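Local coordinates for sulfoquinovosidase (Escherichia coli, PDB 5OHT), which hydrolyses sulfoquinovosyl diacylglycerides and simple sulfoquinovosides such as sulfoquinovosyl glycerol to release sulfoquinovose, the sugar that feeds bacterial sulfoglycolysis, at residues 473-478 / 508-513; 150-155 / 179-184; 625-630 / 648-653; 400-405 / 448-453. One frame throughout, in Å; residues are numbered along the deposited sequence.

In the fold
Contacts 1, 2 and 4 are buried, whereas contact 3 is only partly so and lies away from the annotated sites. Contacts 1 and 4 both belong to the TIM-barrel range and touch the same bound piperidine sulfonate, contact 4 from a pair of barrel strands and contact 1 from two loops. Contact 2, in the N-terminal range, touches contact 1 where V155 CG1 packs against N474 OD1 at 3.6 Å, and one calcium-bound water belongs to both. Chemistry follows place: contacts 1 and 2 combine loop backbone bonds with water and metal, contact 4 joins parallel strands with aromatic packing, and contact 3 is an antiparallel pair with one polar face.

Contact 1. Residues 473-478 / 508-513; sequences QNVDWS and YTTLFE. With 9VH ([(3~{S},4~{R},5~{R})-4,5-bis(oxidanyl)piperidin-3-yl]methanesulfonic acid), chain D.
Q473 and Y508 meet through their backbones. The carbonyl O of Q473 accepts two amides, Y508 N at 3.0 Å and T509 N at 2.9 Å, the latter almost straight at 171°. V475 N bonds to T509 O at 3.2 Å, bridging N474 and T509. The polar side chains work through water: one molecule donates to N474 OD1 at 2.8 Å, shares a hydrogen bond of 2.7 Å with T509 OG1, and also binds the calcium ion. N474 ND2 donates to D476 OD2 near the amide plane; this bond and the water together hold the amide against turning. S478 N to D476 OD1 closes an Asx turn, and S478 OG reaches the same oxygen from the same face. The methyl V475 CG2 rests 3.4 Å from the carbonyl T509 O. With its CG anti to the backbone N (chi1 179°), Y508 swings its ring away from 473-478 and under the ligand, whose C5 lies 3.8 Å above the ring plane, near the rim. A serine in place of Y508 would probably strip the piperidine of this aromatic wall and leave H537 without its ring neighbour. The two loops thus form part of the active-site wall beside D472, the inferred proton donor.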
# COMPACT_ATOMS: atom_id res chain seq x y z
N GLN A 473 3.84 8.37 -8.21
CA GLN A 473 4.62 7.95 -9.38
C GLN A 473 5.11 9.22 -10.08
O GLN A 473 4.47 10.28 -10.00
CB GLN A 473 3.81 7.16 -10.44
CG GLN A 473 3.50 5.69 -10.09
CD GLN A 473 2.53 5.59 -8.92
OE1 GLN A 473 1.34 5.97 -9.03
NE2 GLN A 473 3.04 5.11 -7.76
N ASN A 474 6.28 9.10 -10.71
CA ASN A 474 6.72 10.14 -11.69
C ASN A 474 5.76 10.20 -12.86
O ASN A 474 5.06 9.19 -13.18
CB ASN A 474 8.12 9.83 -12.28
CG ASN A 474 9.22 9.87 -11.27
OD1 ASN A 474 9.07 10.45 -10.18
ND2 ASN A 474 10.37 9.30 -11.63
N VAL A 475 5.71 11.38 -13.52
CA VAL A 475 4.96 11.54 -14.75
C VAL A 475 5.75 11.01 -15.90
O VAL A 475 5.96 11.74 -16.91
CB VAL A 475 4.45 13.01 -14.98
CG1 VAL A 475 3.41 13.34 -13.95
CG2 VAL A 475 5.58 14.09 -14.96
N ASP A 476 6.15 9.74 -15.82
CA ASP A 476 7.03 9.10 -16.77
C ASP A 476 6.66 7.66 -17.11
O ASP A 476 5.70 7.14 -16.54
CB ASP A 476 8.55 9.27 -16.40
CG ASP A 476 9.10 8.36 -15.26
OD1 ASP A 476 8.51 7.31 -14.87
OD2 ASP A 476 10.25 8.71 -14.79
N TRP A 477 7.45 7.04 -18.00
CA TRP A 477 7.28 5.66 -18.40
C TRP A 477 8.28 4.67 -17.75
O TRP A 477 8.46 3.54 -18.28
CB TRP A 477 7.36 5.51 -19.94
CG TRP A 477 6.52 6.44 -20.72
CD1 TRP A 477 6.83 7.76 -21.07
CD2 TRP A 477 5.18 6.21 -21.21
NE1 TRP A 477 5.76 8.31 -21.79
CE2 TRP A 477 4.76 7.38 -21.89
CE3 TRP A 477 4.31 5.10 -21.19
CZ2 TRP A 477 3.50 7.48 -22.51
CZ3 TRP A 477 3.08 5.19 -21.81
CH2 TRP A 477 2.67 6.40 -22.44
N SER A 478 8.89 5.01 -16.61
CA SER A 478 9.94 4.15 -16.07
C SER A 478 9.29 2.88 -15.45
O SER A 478 8.12 2.91 -15.03
CB SER A 478 10.81 4.84 -15.03
OG SER A 478 10.02 5.27 -13.91
N TYR A 508 1.95 11.78 -10.68
CA TYR A 508 2.06 12.96 -9.83
C TYR A 508 3.32 13.81 -9.95
O TYR A 508 3.25 15.04 -10.24
CB TYR A 508 1.90 12.55 -8.37
CG TYR A 508 2.01 13.73 -7.41
CD1 TYR A 508 0.99 14.67 -7.33
CD2 TYR A 508 3.19 13.94 -6.64
CE1 TYR A 508 1.12 15.77 -6.51
CE2 TYR A 508 3.29 15.04 -5.78
CZ TYR A 508 2.27 15.95 -5.75
OH TYR A 508 2.38 17.03 -4.90
N THR A 509 4.48 13.18 -9.73
CA THR A 509 5.74 13.91 -9.49
C THR A 509 6.31 14.56 -10.76
O THR A 509 6.65 13.87 -11.71
CB THR A 509 6.80 13.01 -8.86
OG1 THR A 509 6.26 12.30 -7.69
CG2 THR A 509 8.03 13.91 -8.45
N THR A 510 6.40 15.89 -10.73
CA THR A 510 6.69 16.71 -11.91
C THR A 510 7.95 17.58 -11.50
O THR A 510 7.83 18.55 -10.71
CB THR A 510 5.48 17.62 -12.18
OG1 THR A 510 4.25 16.86 -12.23
CG2 THR A 510 5.63 18.36 -13.49
N LEU A 511 9.10 17.16 -11.98
CA LEU A 511 10.43 17.66 -11.58
C LEU A 511 11.43 17.45 -12.70
O LEU A 511 11.29 16.53 -13.53
CB LEU A 511 10.97 16.89 -10.35
CG LEU A 511 10.34 17.13 -9.03
CD1 LEU A 511 10.96 16.13 -8.03
CD2 LEU A 511 10.47 18.60 -8.58
N PHE A 512 12.50 18.27 -12.68
CA PHE A 512 13.61 18.14 -13.65
C PHE A 512 13.04 18.31 -15.08
O PHE A 512 12.27 19.24 -15.27
CB PHE A 512 14.41 16.87 -13.40
CG PHE A 512 14.72 16.62 -11.93
CD1 PHE A 512 15.28 17.63 -11.15
CD2 PHE A 512 14.40 15.41 -11.31
CE1 PHE A 512 15.56 17.44 -9.81
CE2 PHE A 512 14.66 15.23 -9.94
CZ PHE A 512 15.24 16.25 -9.21
N GLU A 513 13.36 17.46 -16.03
CA GLU A 513 12.72 17.51 -17.34
C GLU A 513 11.41 16.68 -17.42
O GLU A 513 10.88 16.54 -18.53
CB GLU A 513 13.67 17.03 -18.47
CG GLU A 513 14.99 17.79 -18.57
CD GLU A 513 14.88 19.31 -18.35
OE1 GLU A 513 14.30 20.01 -19.23
OE2 GLU A 513 15.36 19.81 -17.29
O1 9VH D . 1.67 19.00 -1.57
S1 9VH D . 0.91 18.48 -0.48
O2 9VH D . 0.13 19.34 0.33
O3 9VH D . 1.82 17.78 0.48
C1 9VH D . -0.22 17.23 -1.07
C2 9VH D . 0.36 16.15 -2.00
C3 9VH D . 1.39 15.27 -1.31
N1 9VH D . 1.04 13.86 -1.01
C4 9VH D . 0.55 13.13 -2.19
C5 9VH D . -0.08 14.01 -3.28
O4 9VH D . -1.07 13.29 -3.98
C6 9VH D . -0.69 15.29 -2.71
O5 9VH D . -1.24 16.03 -3.81
O HOH W 1 7.88 10.10 -7.69

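Contact 2. Residues 150-155 / 179-184; sequences TSEQGV and WTFFPQ. With CA (calcium ion), chain C.
At the calcium site beside the active centre, the loop 150-155 packs on 179-184, which runs from a loop into strand 183-184, and G154 O binds the metal at 2.4 Å. Two waters also coordinate it, and D472 and D481 add ligands from the barrel domain. Next to the metal loop, the ring of F181 lies against Q153, whose CB sits over one ring face, 3.4 Å from the centroid, in a CH-pi contact. E152 OE1 meets the same ring at its edge, near its plane, while OE2 bonds to Y409. An alanine in place of F181 would probably open a gap under Q153 and leave its aliphatic stem free to shift beside the calcium.

Both segments lie in the family-31 N-terminal domain, related to galactose mutarotase, and here they reach toward the catalytic barrel: T150 and F181 both touch E408, assigned to the active site by similarity. T150 OG1, set anti to the backbone N (chi1 -175°), donates to F181 O at 2.8 Å from above the carbonyl plane. S151 N bonds to T180 O at 3.2 Å, and T180 OG1 accepts F182 N in an ST turn while it bonds E134 O. A water donates to S151 OG and accepts from T180 N, tying the segments together once more. W179 packs against the backbone of 152-154, where its CE3 comes within 3.2 Å of E152 O and the carbonyl carbon of Q153 stands at its ring edge. P183 CG packs 3.5 Å from T150 N.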
# COMPACT_ATOMS: atom_id res chain seq x y z
N THR A 150 8.86 2.34 6.96
CA THR A 150 8.02 3.26 6.16
C THR A 150 8.77 4.58 5.95
O THR A 150 9.39 5.13 6.87
CB THR A 150 6.61 3.49 6.76
OG1 THR A 150 5.81 4.30 5.87
CG2 THR A 150 6.63 4.16 8.13
N SER A 151 8.74 5.06 4.73
CA SER A 151 9.35 6.38 4.41
C SER A 151 8.75 6.97 3.15
O SER A 151 7.88 6.37 2.50
CB SER A 151 10.89 6.23 4.20
OG SER A 151 11.23 5.52 2.99
N GLU A 152 9.26 8.15 2.74
CA GLU A 152 9.07 8.57 1.37
C GLU A 152 9.51 7.42 0.44
O GLU A 152 10.48 6.68 0.74
CB GLU A 152 9.87 9.85 1.08
CG GLU A 152 9.09 11.08 1.46
CD GLU A 152 7.88 11.39 0.53
OE1 GLU A 152 7.72 10.76 -0.55
OE2 GLU A 152 7.09 12.29 0.93
N GLN A 153 8.85 7.33 -0.70
CA GLN A 153 8.95 6.10 -1.59
C GLN A 153 10.04 6.18 -2.64
O GLN A 153 10.41 5.18 -3.27
CB GLN A 153 7.54 5.84 -2.19
CG GLN A 153 7.34 4.62 -3.10
CD GLN A 153 7.21 4.96 -4.56
OE1 GLN A 153 7.51 6.10 -5.00
NE2 GLN A 153 6.77 3.99 -5.36
N GLY A 154 10.58 7.38 -2.82
CA GLY A 154 11.63 7.67 -3.75
C GLY A 154 11.15 8.35 -5.06
O GLY A 154 10.01 8.10 -5.54
N VAL A 155 12.04 9.14 -5.66
CA VAL A 155 11.79 9.74 -6.99
C VAL A 155 12.79 9.11 -7.95
O VAL A 155 14.02 9.39 -7.91
CB VAL A 155 11.99 11.26 -6.96
CG1 VAL A 155 11.88 11.87 -8.36
CG2 VAL A 155 11.06 11.87 -5.96
N TRP A 179 12.26 0.91 -1.15
CA TRP A 179 11.60 2.04 -0.47
C TRP A 179 10.05 1.98 -0.75
O TRP A 179 9.63 1.63 -1.87
CB TRP A 179 12.17 3.38 -0.94
CG TRP A 179 13.58 3.73 -0.47
CD1 TRP A 179 14.61 2.87 -0.22
CD2 TRP A 179 14.09 5.06 -0.20
NE1 TRP A 179 15.74 3.59 0.19
CE2 TRP A 179 15.44 4.93 0.19
CE3 TRP A 179 13.53 6.35 -0.26
CZ2 TRP A 179 16.24 6.05 0.51
CZ3 TRP A 179 14.34 7.47 0.02
CH2 TRP A 179 15.67 7.30 0.43
N THR A 180 9.27 2.27 0.26
CA THR A 180 7.78 2.25 0.21
C THR A 180 7.11 2.97 1.38
O THR A 180 7.62 3.00 2.53
CB THR A 180 7.23 0.77 0.08
OG1 THR A 180 5.82 0.75 0.07
CG2 THR A 180 7.79 -0.13 1.20
N PHE A 181 5.93 3.52 1.09
CA PHE A 181 5.03 4.06 2.07
C PHE A 181 4.40 2.97 2.98
O PHE A 181 3.90 3.30 4.08
CB PHE A 181 3.88 4.88 1.44
CG PHE A 181 4.24 5.76 0.27
CD1 PHE A 181 4.82 7.00 0.45
CD2 PHE A 181 3.90 5.37 -1.03
CE1 PHE A 181 5.08 7.84 -0.65
CE2 PHE A 181 4.20 6.17 -2.13
CZ PHE A 181 4.77 7.43 -1.92
N PHE A 182 4.39 1.70 2.56
CA PHE A 182 3.63 0.62 3.26
C PHE A 182 4.44 -0.72 3.22
O PHE A 182 4.06 -1.66 2.50
CB PHE A 182 2.28 0.45 2.54
CG PHE A 182 1.22 -0.46 3.22
CD1 PHE A 182 1.49 -1.31 4.28
CD2 PHE A 182 -0.09 -0.39 2.78
CE1 PHE A 182 0.50 -2.09 4.84
CE2 PHE A 182 -1.10 -1.16 3.34
CZ PHE A 182 -0.81 -2.02 4.38
N PRO A 183 5.59 -0.78 3.92
CA PRO A 183 6.23 -2.08 4.13
C PRO A 183 5.43 -2.80 5.26
O PRO A 183 4.80 -2.13 6.09
CB PRO A 183 7.62 -1.69 4.60
CG PRO A 183 7.41 -0.39 5.42
CD PRO A 183 6.14 0.25 4.83
N GLN A 184 5.41 -4.15 5.26
CA GLN A 184 4.74 -4.92 6.32
C GLN A 184 5.49 -6.26 6.55
O GLN A 184 5.82 -6.90 5.55
CB GLN A 184 3.24 -5.18 6.03
CG GLN A 184 2.48 -5.73 7.26
CD GLN A 184 0.98 -5.89 7.08
OE1 GLN A 184 0.30 -4.92 6.73
NE2 GLN A 184 0.43 -7.14 7.30
CA CA C . 7.84 7.94 -6.45
O HOH W 2 10.90 2.76 2.73
O HOH W 3 7.71 9.35 -4.55
O HOH W 1 7.88 10.10 -7.69

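Contact 3. Residues 625-630 / 648-653; sequences DWTLYL and EVTVNA
T627 and T650 face each other across an antiparallel strand pair of the family-31 C-terminal domain, formed by strands 625-630 and 648-652, whose short axes run at 147°. The backbone bonds fall at two hydrogen-bonded pairs. W626 and V651 exchange bonds of 3.0 Å each way. L628 and V649 do the same at 2.9 Å. CA-H...O contacts, such as T627 CA to V649 O at 3.2 Å, accompany these at the non-hydrogen-bonded pairs.

The face bearing W626, L628, V649 and V651 is apolar and turned to the domain interior, where F644 and F661 cover it. V649 CG2 touches two leucines, 4.0 Å from L628 CG and 3.9 Å from L630 CD1, the L630 side chain crossing it at about a right angle. L628 CD2 reaches V651 CG2, the next residue on this face. W626 starts on this face but leads its ring away from strand 648-652, to meet H619 edge-to-face.

The opposite face carries T627, T650, Y629 and E648. E648 lays its CG against T627 CG2. In T627 and T650 alike OG1 is anti to the carbonyl carbon (chi1 -62° in both), and the two OG1 atoms share a hydrogen bond of 2.7 Å.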
# COMPACT_ATOMS: atom_id res chain seq x y z
N ASP A 625 1.42 -2.00 -30.63
CA ASP A 625 1.01 -3.35 -30.21
C ASP A 625 1.58 -3.71 -28.78
O ASP A 625 2.26 -2.85 -28.16
CB ASP A 625 1.39 -4.38 -31.31
CG ASP A 625 2.90 -4.47 -31.57
OD1 ASP A 625 3.73 -3.77 -30.94
OD2 ASP A 625 3.23 -5.31 -32.45
N TRP A 626 1.28 -4.91 -28.26
CA TRP A 626 1.71 -5.31 -26.92
C TRP A 626 1.75 -6.83 -26.85
O TRP A 626 0.80 -7.48 -27.32
CB TRP A 626 0.70 -4.75 -25.90
CG TRP A 626 1.24 -4.78 -24.46
CD1 TRP A 626 0.81 -5.54 -23.44
CD2 TRP A 626 2.32 -3.99 -23.95
NE1 TRP A 626 1.57 -5.31 -22.31
CE2 TRP A 626 2.49 -4.34 -22.60
CE3 TRP A 626 3.17 -3.02 -24.51
CZ2 TRP A 626 3.49 -3.77 -21.79
CZ3 TRP A 626 4.15 -2.43 -23.67
CH2 TRP A 626 4.29 -2.84 -22.33
N THR A 627 2.83 -7.39 -26.25
CA THR A 627 2.97 -8.82 -26.06
C THR A 627 2.72 -9.20 -24.59
O THR A 627 3.13 -8.48 -23.67
CB THR A 627 4.43 -9.23 -26.46
OG1 THR A 627 4.63 -8.92 -27.86
CG2 THR A 627 4.68 -10.74 -26.21
N LEU A 628 2.03 -10.31 -24.34
CA LEU A 628 1.63 -10.74 -22.99
C LEU A 628 1.48 -12.25 -22.94
O LEU A 628 1.67 -12.93 -23.98
CB LEU A 628 0.33 -10.04 -22.55
CG LEU A 628 -0.85 -10.28 -23.51
CD1 LEU A 628 -1.92 -10.96 -22.74
CD2 LEU A 628 -1.31 -9.10 -24.31
N TYR A 629 1.17 -12.78 -21.77
CA TYR A 629 0.98 -14.22 -21.57
C TYR A 629 -0.44 -14.55 -21.17
O TYR A 629 -1.01 -13.93 -20.25
CB TYR A 629 1.95 -14.74 -20.53
CG TYR A 629 1.80 -16.21 -20.27
CD1 TYR A 629 2.33 -17.17 -21.16
CD2 TYR A 629 1.13 -16.65 -19.14
CE1 TYR A 629 2.17 -18.56 -20.92
CE2 TYR A 629 0.96 -18.02 -18.88
CZ TYR A 629 1.48 -18.97 -19.80
OH TYR A 629 1.29 -20.27 -19.51
N LEU A 630 -1.05 -15.53 -21.87
CA LEU A 630 -2.37 -16.08 -21.49
C LEU A 630 -2.18 -17.45 -20.89
O LEU A 630 -1.56 -18.30 -21.51
CB LEU A 630 -3.32 -16.12 -22.67
CG LEU A 630 -3.67 -14.80 -23.35
CD1 LEU A 630 -4.50 -14.99 -24.61
CD2 LEU A 630 -4.47 -13.91 -22.42
N GLU A 648 2.03 -17.32 -25.21
CA GLU A 648 2.50 -15.98 -25.47
C GLU A 648 1.72 -15.43 -26.65
O GLU A 648 1.59 -16.11 -27.68
CB GLU A 648 3.97 -16.03 -25.80
CG GLU A 648 4.59 -14.67 -25.83
CD GLU A 648 5.58 -14.47 -24.72
OE1 GLU A 648 5.23 -14.66 -23.50
OE2 GLU A 648 6.70 -14.08 -25.14
N VAL A 649 1.22 -14.19 -26.56
CA VAL A 649 0.48 -13.60 -27.66
C VAL A 649 0.84 -12.14 -27.85
O VAL A 649 1.29 -11.47 -26.87
CB VAL A 649 -1.05 -13.80 -27.51
CG1 VAL A 649 -1.45 -15.27 -27.31
CG2 VAL A 649 -1.65 -12.96 -26.39
N THR A 650 0.63 -11.63 -29.08
CA THR A 650 0.79 -10.22 -29.38
C THR A 650 -0.54 -9.69 -29.97
O THR A 650 -1.14 -10.35 -30.85
CB THR A 650 1.98 -9.95 -30.32
OG1 THR A 650 3.19 -10.35 -29.67
CG2 THR A 650 2.13 -8.45 -30.63
N VAL A 651 -1.04 -8.53 -29.49
CA VAL A 651 -2.25 -7.91 -30.02
C VAL A 651 -2.00 -6.44 -30.37
O VAL A 651 -1.12 -5.76 -29.80
CB VAL A 651 -3.47 -8.01 -29.06
CG1 VAL A 651 -4.01 -9.43 -28.98
CG2 VAL A 651 -3.18 -7.40 -27.68
N ASN A 652 -2.74 -5.97 -31.36
CA ASN A 652 -2.81 -4.52 -31.67
C ASN A 652 -3.33 -3.76 -30.42
O ASN A 652 -4.27 -4.22 -29.78
CB ASN A 652 -3.80 -4.27 -32.81
CG ASN A 652 -3.30 -4.82 -34.14
OD1 ASN A 652 -2.09 -4.82 -34.42
ND2 ASN A 652 -4.24 -5.27 -34.98
N ALA A 653 -2.78 -2.60 -30.14
CA ALA A 653 -3.11 -1.90 -28.89
C ALA A 653 -3.00 -0.40 -29.05
O ALA A 653 -2.16 0.23 -28.38
CB ALA A 653 -2.21 -2.42 -27.73

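Contact 4. Residues 400-405 / 448-453; sequences GGWMAD and GEILFF. With 9VH ([(3~{S},4~{R},5~{R})-4,5-bis(oxidanyl)piperidin-3-yl]methanesulfonic acid), chain D.
Strands 401-404 and 451-453 run parallel, G401 level with L451 and M403 with F453, their short axes 4.7 Å apart at closest approach and 16° from alignment. The bonds alternate in direction: L451 N to G400 O, a weak W402 N to L451 O, F453 N to W402 O, and A404 N to F453 O, at 2.8 Å the shortest. G401 CA is only 3.0 Å from L451 O, so any CB at G401 would clash with that carbonyl.

On the face toward helices 380-395 and 422-443, W402 lies over the neighbouring strand. F452 CB stands above one face of its five-membered ring, 3.9 Å from the centroid, while the two aromatic planes, near parallel, are slid so far apart that they barely overlap. I450 CG2 touches the six-membered end at CZ3, 3.8 Å away. The indole NE1 is satisfied by N437, which holds the ring's rotation.

On the other face F453 takes the crowded position between backbone N and carbonyl carbon (chi1 51°), which lays its ring over the neighbouring strand, and M403 CA sits 3.8 Å from its centroid in a CH-pi contact. M403 CB adds a 3.6 Å contact to F453 CE2, and the methyl CE runs on to the ligand's O4.

Just past strand 401-404 comes D405, the nucleophile, whose OD2 accepts the ligand's N1 at 2.6 Å and also bonds Y333. Two adjacent parallel strands joined through helix 422-443 form a beta-alpha-beta crossover of the TIM barrel, and D405 lies at the C-terminal end of the first, where such barrels carry their catalytic residues.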
# COMPACT_ATOMS: atom_id res chain seq x y z
N GLY A 400 -18.13 13.69 0.66
CA GLY A 400 -18.33 12.24 0.46
C GLY A 400 -17.07 11.35 0.61
O GLY A 400 -17.16 10.12 0.48
N GLY A 401 -15.93 11.96 0.90
CA GLY A 401 -14.65 11.28 1.04
C GLY A 401 -13.48 12.27 0.99
O GLY A 401 -13.68 13.50 0.94
N TRP A 402 -12.28 11.74 1.05
CA TRP A 402 -11.07 12.53 1.08
C TRP A 402 -9.81 11.64 0.92
O TRP A 402 -9.83 10.43 1.23
CB TRP A 402 -10.98 13.37 2.38
CG TRP A 402 -11.11 12.60 3.65
CD1 TRP A 402 -10.09 11.89 4.30
CD2 TRP A 402 -12.29 12.41 4.44
NE1 TRP A 402 -10.60 11.28 5.43
CE2 TRP A 402 -11.95 11.53 5.51
CE3 TRP A 402 -13.62 12.85 4.32
CZ2 TRP A 402 -12.87 11.13 6.47
CZ3 TRP A 402 -14.55 12.44 5.26
CH2 TRP A 402 -14.18 11.59 6.34
N MET A 403 -8.73 12.25 0.41
CA MET A 403 -7.37 11.72 0.55
C MET A 403 -6.93 11.84 1.99
O MET A 403 -6.97 12.95 2.55
CB MET A 403 -6.43 12.52 -0.37
CG MET A 403 -4.97 12.00 -0.39
SD MET A 403 -3.84 12.86 -1.52
CE MET A 403 -4.14 12.00 -3.05
N ALA A 404 -6.59 10.69 2.63
CA ALA A 404 -6.01 10.67 3.94
C ALA A 404 -4.51 10.29 3.81
O ALA A 404 -4.12 9.11 3.71
CB ALA A 404 -6.77 9.70 4.83
N ASP A 405 -3.68 11.33 3.74
CA ASP A 405 -2.31 11.25 3.24
C ASP A 405 -1.26 11.06 4.32
O ASP A 405 -1.54 11.20 5.50
CB ASP A 405 -2.08 12.56 2.46
CG ASP A 405 -0.92 12.54 1.51
OD1 ASP A 405 -0.33 11.50 1.20
OD2 ASP A 405 -0.58 13.63 1.04
N GLY A 448 -19.42 2.64 4.27
CA GLY A 448 -20.20 2.27 3.08
C GLY A 448 -20.89 3.43 2.38
O GLY A 448 -21.48 3.24 1.34
N GLU A 449 -20.73 4.64 2.90
CA GLU A 449 -21.27 5.82 2.26
C GLU A 449 -20.22 6.87 1.93
O GLU A 449 -20.27 7.48 0.86
CB GLU A 449 -22.37 6.47 3.13
CG GLU A 449 -23.67 5.68 3.16
CD GLU A 449 -24.62 6.11 4.30
OE1 GLU A 449 -25.34 5.22 4.83
OE2 GLU A 449 -24.64 7.31 4.68
N ILE A 450 -19.28 7.08 2.87
CA ILE A 450 -18.11 7.93 2.67
C ILE A 450 -16.88 7.05 2.34
O ILE A 450 -16.71 5.95 2.90
CB ILE A 450 -17.88 8.76 3.97
CG1 ILE A 450 -19.05 9.76 4.11
CG2 ILE A 450 -16.49 9.47 3.94
CD1 ILE A 450 -18.88 10.80 5.24
N LEU A 451 -16.02 7.53 1.46
CA LEU A 451 -14.80 6.78 1.08
C LEU A 451 -13.51 7.60 1.26
O LEU A 451 -13.32 8.63 0.57
CB LEU A 451 -14.87 6.27 -0.38
CG LEU A 451 -13.60 5.41 -0.67
CD1 LEU A 451 -13.68 4.02 -0.06
CD2 LEU A 451 -13.12 5.39 -2.06
N PHE A 452 -12.61 7.15 2.15
CA PHE A 452 -11.26 7.76 2.25
C PHE A 452 -10.25 6.84 1.62
O PHE A 452 -10.47 5.61 1.53
CB PHE A 452 -10.86 8.21 3.67
CG PHE A 452 -10.80 7.11 4.71
CD1 PHE A 452 -11.92 6.77 5.42
CD2 PHE A 452 -9.63 6.39 4.95
CE1 PHE A 452 -11.90 5.77 6.38
CE2 PHE A 452 -9.61 5.36 5.91
CZ PHE A 452 -10.75 5.06 6.64
N PHE A 453 -9.14 7.44 1.13
CA PHE A 453 -8.08 6.67 0.50
C PHE A 453 -6.72 7.09 1.01
O PHE A 453 -6.46 8.28 1.22
CB PHE A 453 -8.22 6.69 -1.06
CG PHE A 453 -8.36 8.09 -1.67
CD1 PHE A 453 -9.57 8.72 -1.70
CD2 PHE A 453 -7.27 8.72 -2.23
CE1 PHE A 453 -9.74 9.97 -2.28
CE2 PHE A 453 -7.43 9.99 -2.79
CZ PHE A 453 -8.66 10.61 -2.79
O1 9VH D . 1.67 19.00 -1.57
S1 9VH D . 0.91 18.48 -0.48
O2 9VH D . 0.13 19.34 0.33
O3 9VH D . 1.82 17.78 0.48
C1 9VH D . -0.22 17.23 -1.07
C2 9VH D . 0.36 16.15 -2.00
C3 9VH D . 1.39 15.27 -1.31
N1 9VH D . 1.04 13.86 -1.01
C4 9VH D . 0.55 13.13 -2.19
C5 9VH D . -0.08 14.01 -3.28
O4 9VH D . -1.07 13.29 -3.98
C6 9VH D . -0.69 15.29 -2.71
O5 9VH D . -1.24 16.03 -3.81